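Alpha-fucosidase (Bifidobacterium bifidum, PDB 2EAB) is a 1,2-alpha-L-fucosidase, here the family 95 catalytic region of a larger protein, probably releasing terminal alpha-1,2-linked L-fucose from glycans. Local coordinates at residues Arg710-Gly714 / Asn715-Ser719; Thr721-Ala724 / Ile725-Ile729; Gly738-Thr741 / Tyr742-Val745; Phe770-Thr773 / Ser774-Glu778. One frame throughout, in Å; residues are numbered along the deposited sequence.

Contact 1 (Arg710-Gly714 / Asn715-Ser719); sequences RCFKG and NVLQS
Leu717 lays a methyl over one face of the Phe712 ring: its CD1 stands 4.0 Å from the centroid of the Phe712 ring, offset toward the rim, in a CH-pi contact. Leu717 CG lies anti to the backbone N (chi1 -179°), and from there CD1 also reaches back to Cys711, whose CB is 4.1 Å from Leu717 CD1. The edge of the same ring meets peptide atoms, Asn715 C and Val716 N lying in its plane. A serine in place of Phe712 would probably bare the Leu717 methyl on this side and uncover the turn. Trp732 backs both Cys711 and Phe712.

The polar contacts are those of a tight beta hairpin that follows directly on helix 697-711. Lys713 and Val716 are its hydrogen-bonded pair, Lys713 N to Val716 O at 3.0 Å and Val716 N to Lys713 O at 3.1 Å. Phe712 and Leu717, paired without hydrogen bonds, share one face, while Lys713 and Val716 share the other. A type II' turn runs from Lys713 to Val716, and Gly714 suits it because its phi of 64° is readily taken by glycine.

One further rung closes the base, Gln718 N to Cys711 O at 2.8 Å. A water donates both to Cys711 O and to Gln718 O, the latter at 2.7 Å from the water oxygen, bridging the two carbonyls.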
loop_
_atom_site.group_PDB
_atom_site.type_symbol
_atom_site.label_atom_id
_atom_site.label_comp_id
_atom_site.label_asym_id
_atom_site.label_seq_id
_atom_site.Cartn_x
_atom_site.Cartn_y
_atom_site.Cartn_z
ATOM N N ARG A 710 20.850 9.778 8.978
ATOM C CA ARG A 710 20.378 9.261 7.694
ATOM C C ARG A 710 19.792 10.326 6.767
ATOM O O ARG A 710 19.910 10.211 5.547
ATOM C CB ARG A 710 19.352 8.149 7.897
ATOM C CG ARG A 710 19.496 6.996 6.910
ATOM C CD ARG A 710 20.708 6.127 7.233
ATOM N NE ARG A 710 20.395 4.701 7.127
ATOM C CZ ARG A 710 20.903 3.755 7.911
ATOM N NH1 ARG A 710 21.772 4.059 8.872
ATOM N NH2 ARG A 710 20.527 2.492 7.734
ATOM N N CYS A 711 19.181 11.362 7.341
ATOM C CA CYS A 711 18.314 12.272 6.581
ATOM C C CYS A 711 18.914 13.639 6.267
ATOM O O CYS A 711 18.346 14.394 5.474
ATOM C CB CYS A 711 16.981 12.458 7.312
ATOM S SG CYS A 711 15.981 10.965 7.391
ATOM N N PHE A 712 20.047 13.949 6.892
ATOM C CA PHE A 712 20.703 15.246 6.744
ATOM C C PHE A 712 22.093 15.116 6.127
ATOM O O PHE A 712 22.811 14.142 6.373
ATOM C CB PHE A 712 20.825 15.941 8.107
ATOM C CG PHE A 712 19.530 16.504 8.631
ATOM C CD1 PHE A 712 19.254 17.861 8.512
ATOM C CD2 PHE A 712 18.591 15.685 9.255
ATOM C CE1 PHE A 712 18.060 18.394 8.996
ATOM C CE2 PHE A 712 17.395 16.209 9.746
ATOM C CZ PHE A 712 17.128 17.569 9.613
ATOM N N LYS A 713 22.457 16.101 5.312
ATOM C CA LYS A 713 23.839 16.290 4.887
ATOM C C LYS A 713 24.255 17.599 5.536
ATOM O O LYS A 713 23.776 18.668 5.150
ATOM C CB LYS A 713 23.942 16.367 3.362
ATOM C CG LYS A 713 25.373 16.476 2.833
ATOM C CD LYS A 713 25.419 16.617 1.317
ATOM C CE LYS A 713 25.360 15.269 0.611
ATOM N NZ LYS A 713 25.522 15.411 -0.864
ATOM N N GLY A 714 25.115 17.502 6.546
ATOM C CA GLY A 714 25.399 18.632 7.422
ATOM C C GLY A 714 24.134 19.018 8.165
ATOM O O GLY A 714 23.521 18.184 8.840
ATOM N N ASN A 715 23.732 20.277 8.018
ATOM C CA ASN A 715 22.512 20.783 8.641
ATOM C C ASN A 715 21.333 20.889 7.669
ATOM O O ASN A 715 20.288 21.450 8.012
ATOM C CB ASN A 715 22.780 22.142 9.301
ATOM C CG ASN A 715 23.787 22.054 10.435
ATOM O OD1 ASN A 715 23.820 21.076 11.184
ATOM N ND2 ASN A 715 24.612 23.087 10.570
ATOM N N VAL A 716 21.501 20.342 6.467
ATOM C CA VAL A 716 20.483 20.445 5.421
ATOM C C VAL A 716 19.704 19.135 5.275
ATOM O O VAL A 716 20.280 18.088 4.971
ATOM C CB VAL A 716 21.101 20.851 4.053
ATOM C CG1 VAL A 716 20.015 21.041 3.000
ATOM C CG2 VAL A 716 21.934 22.124 4.189
ATOM N N LEU A 717 18.393 19.210 5.496
ATOM C CA LEU A 717 17.504 18.071 5.306
ATOM C C LEU A 717 17.488 17.678 3.837
ATOM O O LEU A 717 17.288 18.520 2.959
ATOM C CB LEU A 717 16.092 18.415 5.781
ATOM C CG LEU A 717 15.033 17.314 5.678
ATOM C CD1 LEU A 717 15.301 16.185 6.669
ATOM C CD2 LEU A 717 13.663 17.911 5.916
ATOM N N GLN A 718 17.709 16.394 3.575
ATOM C CA GLN A 718 17.845 15.911 2.206
ATOM C C GLN A 718 16.535 15.406 1.624
ATOM O O GLN A 718 15.718 14.787 2.316
ATOM C CB GLN A 718 18.914 14.819 2.117
ATOM C CG GLN A 718 20.314 15.288 2.493
ATOM C CD GLN A 718 20.811 16.430 1.620
ATOM O OE1 GLN A 718 20.902 17.576 2.065
ATOM N NE2 GLN A 718 21.118 16.125 0.368
ATOM N N SER A 719 16.353 15.671 0.336
ATOM C CA SER A 719 15.232 15.134 -0.408
ATOM C C SER A 719 15.413 13.636 -0.628
ATOM O O SER A 719 16.528 13.107 -0.571
ATOM C CB SER A 719 15.115 15.841 -1.758
ATOM O OG SER A 719 13.987 15.379 -2.479
HETATM O O HOH W 1 15.985 12.890 4.161
#

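Contact 2 (Thr721-Ala724 / Ile725-Ile729); sequences TGWA and IGQRI
Thr721 to Ala724 accept in turn from Ile725 to Arg728 through i to i+4 bonds, the tightest being Gln727 N to Trp723 O at 2.8 Å, while Ile725 N comes in at 3.2 Å from well above the plane of the Thr721 carbonyl. One turn apart, Trp723 and Gln727 lie side by side and point the same way. The amide oxygen, Gln727 OE1, meets the indole at its edge, 3.6 Å from Trp723 CZ3, with the two planes 42° apart. Trp723 CG sits between the backbone N and the carbonyl carbon (chi1 61°), which sends the indole outward from the helix; Ala724 CB, small enough for the place, lies over one face, offset toward the rim. Ile725 packs CG2 3.3 Å from Gly722 O, and its other branch faces helix 738-751. Arg728 runs extended past Ala724 O, with CG 3.2 Å from that oxygen, and its NH2 is hydrogen-bonded to Arg678 O. Gly722, with its positive phi, takes a backbone shape easy for glycine. His679 meets the Trp723 ring. Because aromatic C-H edges carry slight positive charge, the in-plane oxygen of Gln727 is likely to favour this setting of the indole electrostatically, without a hydrogen bond.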
loop_
_atom_site.group_PDB
_atom_site.type_symbol
_atom_site.label_atom_id
_atom_site.label_comp_id
_atom_site.label_asym_id
_atom_site.label_seq_id
_atom_site.Cartn_x
_atom_site.Cartn_y
_atom_site.Cartn_z
ATOM N N THR A 721 12.843 10.120 -2.589
ATOM C CA THR A 721 11.772 9.796 -3.513
ATOM C C THR A 721 11.113 8.483 -3.131
ATOM O O THR A 721 11.648 7.713 -2.321
ATOM C CB THR A 721 12.316 9.628 -4.941
ATOM O OG1 THR A 721 13.301 8.588 -4.933
ATOM C CG2 THR A 721 12.944 10.926 -5.466
ATOM N N GLY A 722 9.950 8.235 -3.724
ATOM C CA GLY A 722 9.276 6.947 -3.627
ATOM C C GLY A 722 9.125 6.429 -2.211
ATOM O O GLY A 722 8.753 7.173 -1.299
ATOM N N TRP A 723 9.428 5.147 -2.022
ATOM C CA TRP A 723 9.231 4.509 -0.720
ATOM C C TRP A 723 10.098 5.156 0.360
ATOM O O TRP A 723 9.719 5.182 1.534
ATOM C CB TRP A 723 9.482 2.988 -0.774
ATOM C CG TRP A 723 10.880 2.622 -1.173
ATOM C CD1 TRP A 723 11.310 2.285 -2.422
ATOM C CD2 TRP A 723 12.035 2.574 -0.323
ATOM N NE1 TRP A 723 12.659 2.034 -2.406
ATOM C CE2 TRP A 723 13.129 2.206 -1.131
ATOM C CE3 TRP A 723 12.250 2.807 1.045
ATOM C CZ2 TRP A 723 14.421 2.071 -0.623
ATOM C CZ3 TRP A 723 13.534 2.678 1.550
ATOM C CH2 TRP A 723 14.604 2.309 0.717
ATOM N N ALA A 724 11.263 5.676 -0.021
ATOM C CA ALA A 724 12.188 6.220 0.970
ATOM C C ALA A 724 11.635 7.487 1.608
ATOM O O ALA A 724 11.654 7.632 2.829
ATOM C CB ALA A 724 13.559 6.459 0.364
ATOM N N ILE A 725 11.119 8.398 0.790
ATOM C CA ILE A 725 10.503 9.600 1.342
ATOM C C ILE A 725 9.220 9.259 2.118
ATOM O O ILE A 725 8.972 9.830 3.182
ATOM C CB ILE A 725 10.309 10.733 0.284
ATOM C CG1 ILE A 725 10.076 12.082 0.973
ATOM C CG2 ILE A 725 9.184 10.418 -0.694
ATOM C CD1 ILE A 725 11.261 12.574 1.767
ATOM N N GLY A 726 8.438 8.309 1.610
ATOM C CA GLY A 726 7.243 7.852 2.328
ATOM C C GLY A 726 7.577 7.323 3.712
ATOM O O GLY A 726 6.926 7.683 4.699
ATOM N N GLN A 727 8.603 6.480 3.794
ATOM C CA GLN A 727 9.046 5.949 5.078
ATOM C C GLN A 727 9.539 7.053 6.014
ATOM O O GLN A 727 9.223 7.067 7.210
ATOM C CB GLN A 727 10.151 4.916 4.878
ATOM C CG GLN A 727 10.674 4.357 6.187
ATOM C CD GLN A 727 11.850 3.432 6.011
ATOM O OE1 GLN A 727 12.466 3.376 4.937
ATOM N NE2 GLN A 727 12.179 2.695 7.065
ATOM N N ARG A 728 10.316 7.984 5.469
ATOM C CA ARG A 728 10.885 9.049 6.287
ATOM C C ARG A 728 9.821 9.974 6.872
ATOM O O ARG A 728 9.910 10.350 8.038
ATOM C CB ARG A 728 11.961 9.821 5.525
ATOM C CG ARG A 728 13.204 8.979 5.308
ATOM C CD ARG A 728 14.190 9.626 4.373
ATOM N NE ARG A 728 15.203 8.669 3.940
ATOM C CZ ARG A 728 16.371 9.010 3.405
ATOM N NH1 ARG A 728 16.690 10.290 3.243
ATOM N NH2 ARG A 728 17.227 8.070 3.033
ATOM N N ILE A 729 8.810 10.322 6.081
ATOM C CA ILE A 729 7.701 11.136 6.591
ATOM C C ILE A 729 7.034 10.455 7.791
ATOM O O ILE A 729 6.862 11.068 8.848
ATOM C CB ILE A 729 6.661 11.436 5.485
ATOM C CG1 ILE A 729 7.279 12.320 4.397
ATOM C CG2 ILE A 729 5.427 12.127 6.064
ATOM C CD1 ILE A 729 6.481 12.338 3.103
#

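Contact 3 (Gly738-Thr741 / Tyr742-Val745); sequences GNTT and YQLV
Gln743 runs back, extended, past Asn739 O toward Thr740. Its CG lies 3.3 Å from Asn739 O, and from there the chain brings NE2 to 3.7 Å from Thr740 CA. The polar ends of Gln743 and Thr740 are joined through a water, which donates to Thr740 OG1 at 2.7 Å and accepts from Gln743 NE2 in a bond that is weak. Leu744 has the same first torsion as Gln743 (chi1 -70°), and its CG rests 3.5 Å from Thr740 O. Tyr742 keeps only its root in the contact, CB passing 3.3 Å from Gly738 O, and Val745 touches Thr741 O through CG2 at 3.6 Å.

Beneath these lies the backbone ladder, Tyr742 to Val745 donating to Gly738 to Thr741, with Tyr742 N to Gly738 O the shortest rung at 2.8 Å. Both threonines suit an early helical turn because their hydroxyls can bond to the residue just ahead of it: Thr740 OG1 to Asp737 OD2 and Thr741 OG1 to Asp737 O.

Further out, the Tyr742 hydroxyl is hydrogen-bonded to Glu372 and Lys368, while its ring meets that of Trp809 at a steep angle. Leu744 is buried against Ile729 and Trp732 of helix 722-734, and Val745 against Asn772 and Met779 of helix 767-780. A helix so covered by neighbouring helices is what the (alpha/alpha)6 barrel of family 95 catalytic domains is built from.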
loop_
_atom_site.group_PDB
_atom_site.type_symbol
_atom_site.label_atom_id
_atom_site.label_comp_id
_atom_site.label_asym_id
_atom_site.label_seq_id
_atom_site.Cartn_x
_atom_site.Cartn_y
_atom_site.Cartn_z
ATOM N N GLY A 738 6.928 17.634 14.155
ATOM C CA GLY A 738 6.061 18.000 13.043
ATOM C C GLY A 738 6.727 18.896 12.018
ATOM O O GLY A 738 6.395 18.832 10.841
ATOM N N ASN A 739 7.659 19.739 12.457
ATOM C CA ASN A 739 8.359 20.625 11.530
ATOM C C ASN A 739 9.225 19.859 10.534
ATOM O O ASN A 739 9.138 20.093 9.331
ATOM C CB ASN A 739 9.173 21.671 12.291
ATOM C CG ASN A 739 8.295 22.683 13.001
ATOM O OD1 ASN A 739 7.154 22.920 12.605
ATOM N ND2 ASN A 739 8.826 23.289 14.056
ATOM N N THR A 740 10.037 18.933 11.033
ATOM C CA THR A 740 10.859 18.111 10.150
ATOM C C THR A 740 9.975 17.232 9.265
ATOM O O THR A 740 10.244 17.077 8.071
ATOM C CB THR A 740 11.881 17.272 10.935
ATOM O OG1 THR A 740 12.713 18.157 11.692
ATOM C CG2 THR A 740 12.763 16.467 9.992
ATOM N N THR A 741 8.912 16.671 9.844
ATOM C CA THR A 741 7.978 15.834 9.091
ATOM C C THR A 741 7.371 16.622 7.936
ATOM O O THR A 741 7.344 16.145 6.794
ATOM C CB THR A 741 6.855 15.274 9.984
ATOM O OG1 THR A 741 7.428 14.579 11.092
ATOM C CG2 THR A 741 5.993 14.298 9.203
ATOM N N TYR A 742 6.892 17.827 8.235
ATOM C CA TYR A 742 6.326 18.689 7.209
ATOM C C TYR A 742 7.343 19.035 6.118
ATOM O O TYR A 742 7.012 19.057 4.934
ATOM C CB TYR A 742 5.740 19.973 7.809
ATOM C CG TYR A 742 5.327 20.932 6.732
ATOM C CD1 TYR A 742 4.199 20.683 5.956
ATOM C CD2 TYR A 742 6.102 22.050 6.438
ATOM C CE1 TYR A 742 3.831 21.538 4.931
ATOM C CE2 TYR A 742 5.743 22.916 5.416
ATOM C CZ TYR A 742 4.610 22.651 4.663
ATOM O OH TYR A 742 4.253 23.496 3.642
ATOM N N GLN A 743 8.575 19.311 6.528
ATOM C CA GLN A 743 9.631 19.618 5.567
ATOM C C GLN A 743 9.859 18.454 4.596
ATOM O O GLN A 743 10.167 18.671 3.420
ATOM C CB GLN A 743 10.925 19.980 6.282
ATOM C CG GLN A 743 10.966 21.376 6.863
ATOM C CD GLN A 743 12.314 21.664 7.482
ATOM O OE1 GLN A 743 13.092 22.463 6.963
ATOM N NE2 GLN A 743 12.615 20.988 8.577
ATOM N N LEU A 744 9.691 17.225 5.085
ATOM C CA LEU A 744 9.792 16.046 4.227
ATOM C C LEU A 744 8.603 15.924 3.274
ATOM O O LEU A 744 8.777 15.520 2.126
ATOM C CB LEU A 744 9.989 14.770 5.054
ATOM C CG LEU A 744 11.358 14.673 5.737
ATOM C CD1 LEU A 744 11.300 13.650 6.848
ATOM C CD2 LEU A 744 12.487 14.344 4.755
ATOM N N VAL A 745 7.405 16.280 3.739
ATOM C CA VAL A 745 6.241 16.360 2.856
ATOM C C VAL A 745 6.503 17.369 1.732
ATOM O O VAL A 745 6.257 17.082 0.561
ATOM C CB VAL A 745 4.947 16.723 3.627
ATOM C CG1 VAL A 745 3.799 17.004 2.662
ATOM C CG2 VAL A 745 4.558 15.604 4.588
HETATM O O HOH W 2 13.903 20.353 10.682
#

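Contact 4 (Phe770-Thr773 / Ser774-Glu778); sequences FGNT and SGVDE. With EDO (1,2-ethanediol), chain G.
Asp777 bends back over Thr773, one turn earlier in the helix. Its CB is 3.6 Å from Thr773 O; CG, placed anti to the carbonyl carbon (chi1 -77°), follows at 3.4 Å from the same oxygen. At the tip, OD1 lies 3.5 Å from Thr773 O and is hydrogen-bonded to Tyr376 OH, while OD2 is hydrogen-bonded to Ser434 OG. OD1 and Thr773 O are both acceptors, so their approach is probably no attraction; the two hydroxyls supply the donors.

The backbone is regular, with Val776 N 3.0 Å from Asn772 O. Helix 767-780 belongs to the (alpha/alpha)6 barrel expected for the family 95 catalytic domain, and Phe770 carries it to within about 4 Å of the side chain of the calcium ligand Ser386. Small residues suit such burial: Gly775 has no side chain to hold neighbours off, and Ser774 OG is hydrogen-bonded to Asn730.

Asn772 and Val776 lie side by side, OD1 4.1 Å from Val776 CG2, while Asn772 ND2 is hydrogen-bonded to Gln748. Glu778 points its carboxylate elsewhere: OE1 makes a salt bridge with Arg734, and OE2 accepts from ethanediol O1 at 2.8 Å. The diol, probably from the crystallisation liquor, is also bonded to Arg734, Glu517, Tyr521 and Arg820. A leucine in place of Glu778 would probably leave Arg734 without this charge partner and cost the diol one hydrogen bond.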
loop_
_atom_site.group_PDB
_atom_site.type_symbol
_atom_site.label_atom_id
_atom_site.label_comp_id
_atom_site.label_asym_id
_atom_site.label_seq_id
_atom_site.Cartn_x
_atom_site.Cartn_y
_atom_site.Cartn_z
ATOM N N PHE A 770 0.531 6.486 -1.106
ATOM C CA PHE A 770 -0.084 5.952 0.100
ATOM C C PHE A 770 0.697 6.346 1.356
ATOM O O PHE A 770 0.103 6.625 2.405
ATOM C CB PHE A 770 -0.228 4.434 -0.017
ATOM C CG PHE A 770 -1.103 3.984 -1.163
ATOM C CD1 PHE A 770 -2.391 4.489 -1.321
ATOM C CD2 PHE A 770 -0.647 3.031 -2.069
ATOM C CE1 PHE A 770 -3.203 4.061 -2.359
ATOM C CE2 PHE A 770 -1.461 2.585 -3.100
ATOM C CZ PHE A 770 -2.736 3.109 -3.255
ATOM N N GLY A 771 2.020 6.399 1.238
ATOM C CA GLY A 771 2.880 6.817 2.343
ATOM C C GLY A 771 2.634 8.253 2.762
ATOM O O GLY A 771 2.673 8.577 3.949
ATOM N N ASN A 772 2.367 9.117 1.788
ATOM C CA ASN A 772 2.041 10.512 2.071
ATOM C C ASN A 772 0.771 10.621 2.922
ATOM O O ASN A 772 0.764 11.273 3.971
ATOM C CB ASN A 772 1.906 11.305 0.765
ATOM C CG ASN A 772 1.522 12.742 1.004
ATOM O OD1 ASN A 772 0.365 13.036 1.301
ATOM N ND2 ASN A 772 2.489 13.645 0.881
ATOM N N THR A 773 -0.294 9.962 2.480
ATOM C CA THR A 773 -1.568 9.977 3.203
ATOM C C THR A 773 -1.370 9.473 4.627
ATOM O O THR A 773 -1.854 10.083 5.584
ATOM C CB THR A 773 -2.616 9.135 2.460
ATOM O OG1 THR A 773 -2.778 9.673 1.144
ATOM C CG2 THR A 773 -3.962 9.147 3.177
ATOM N N SER A 774 -0.630 8.378 4.777
ATOM C CA SER A 774 -0.360 7.838 6.100
ATOM C C SER A 774 0.417 8.830 6.954
ATOM O O SER A 774 0.108 9.014 8.133
ATOM C CB SER A 774 0.413 6.526 6.008
ATOM O OG SER A 774 0.715 6.036 7.301
ATOM N N GLY A 775 1.421 9.471 6.360
ATOM C CA GLY A 775 2.276 10.401 7.093
ATOM C C GLY A 775 1.515 11.599 7.631
ATOM O O GLY A 775 1.710 12.018 8.771
ATOM N N VAL A 776 0.632 12.151 6.807
ATOM C CA VAL A 776 -0.238 13.235 7.254
ATOM C C VAL A 776 -1.138 12.757 8.399
ATOM O O VAL A 776 -1.279 13.448 9.414
ATOM C CB VAL A 776 -1.061 13.825 6.093
ATOM C CG1 VAL A 776 -2.065 14.847 6.604
ATOM C CG2 VAL A 776 -0.135 14.467 5.064
ATOM N N ASP A 777 -1.729 11.573 8.253
ATOM C CA ASP A 777 -2.523 11.004 9.341
ATOM C C ASP A 777 -1.721 10.949 10.635
ATOM O O ASP A 777 -2.218 11.365 11.677
ATOM C CB ASP A 777 -3.035 9.603 8.998
ATOM C CG ASP A 777 -4.222 9.618 8.049
ATOM O OD1 ASP A 777 -4.654 10.709 7.637
ATOM O OD2 ASP A 777 -4.730 8.521 7.710
ATOM N N GLU A 778 -0.479 10.464 10.558
ATOM C CA GLU A 778 0.352 10.305 11.749
ATOM C C GLU A 778 0.750 11.642 12.372
ATOM O O GLU A 778 0.995 11.707 13.571
ATOM C CB GLU A 778 1.593 9.448 11.463
ATOM C CG GLU A 778 1.298 8.012 11.013
ATOM C CD GLU A 778 0.670 7.126 12.086
ATOM O OE1 GLU A 778 1.207 7.043 13.213
ATOM O OE2 GLU A 778 -0.356 6.479 11.779
HETATM C C1 EDO G . 1.122 3.200 11.341
HETATM O O1 EDO G . 0.598 3.971 12.533
HETATM C C2 EDO G . -0.091 3.073 10.338
HETATM O O2 EDO G . -1.162 2.398 11.044
#

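From the N terminus the four contacts come in series, none enclosing or crossing another; contact 1 closes a hairpin turn, the others successive helical turns. Contact 1 reverses the chain after helix 697-711; contact 2 opens the next helix, contact 3 begins helix 738-751, and contact 4 lies within helix 767-780. The folding brings them together. The hairpin touches contact 2 through Cys711 and Arg728, and contact 3 through Leu717 against Gln743 and Leu744. Leu744 also packs on Ile725 and Ile729, binding contacts 2 and 3. Ile729 meets Gly775 and Val745 meets Asn772, so contact 4 leans on both other helices, while contact 1 stays about 12 Å from it at nearest atoms.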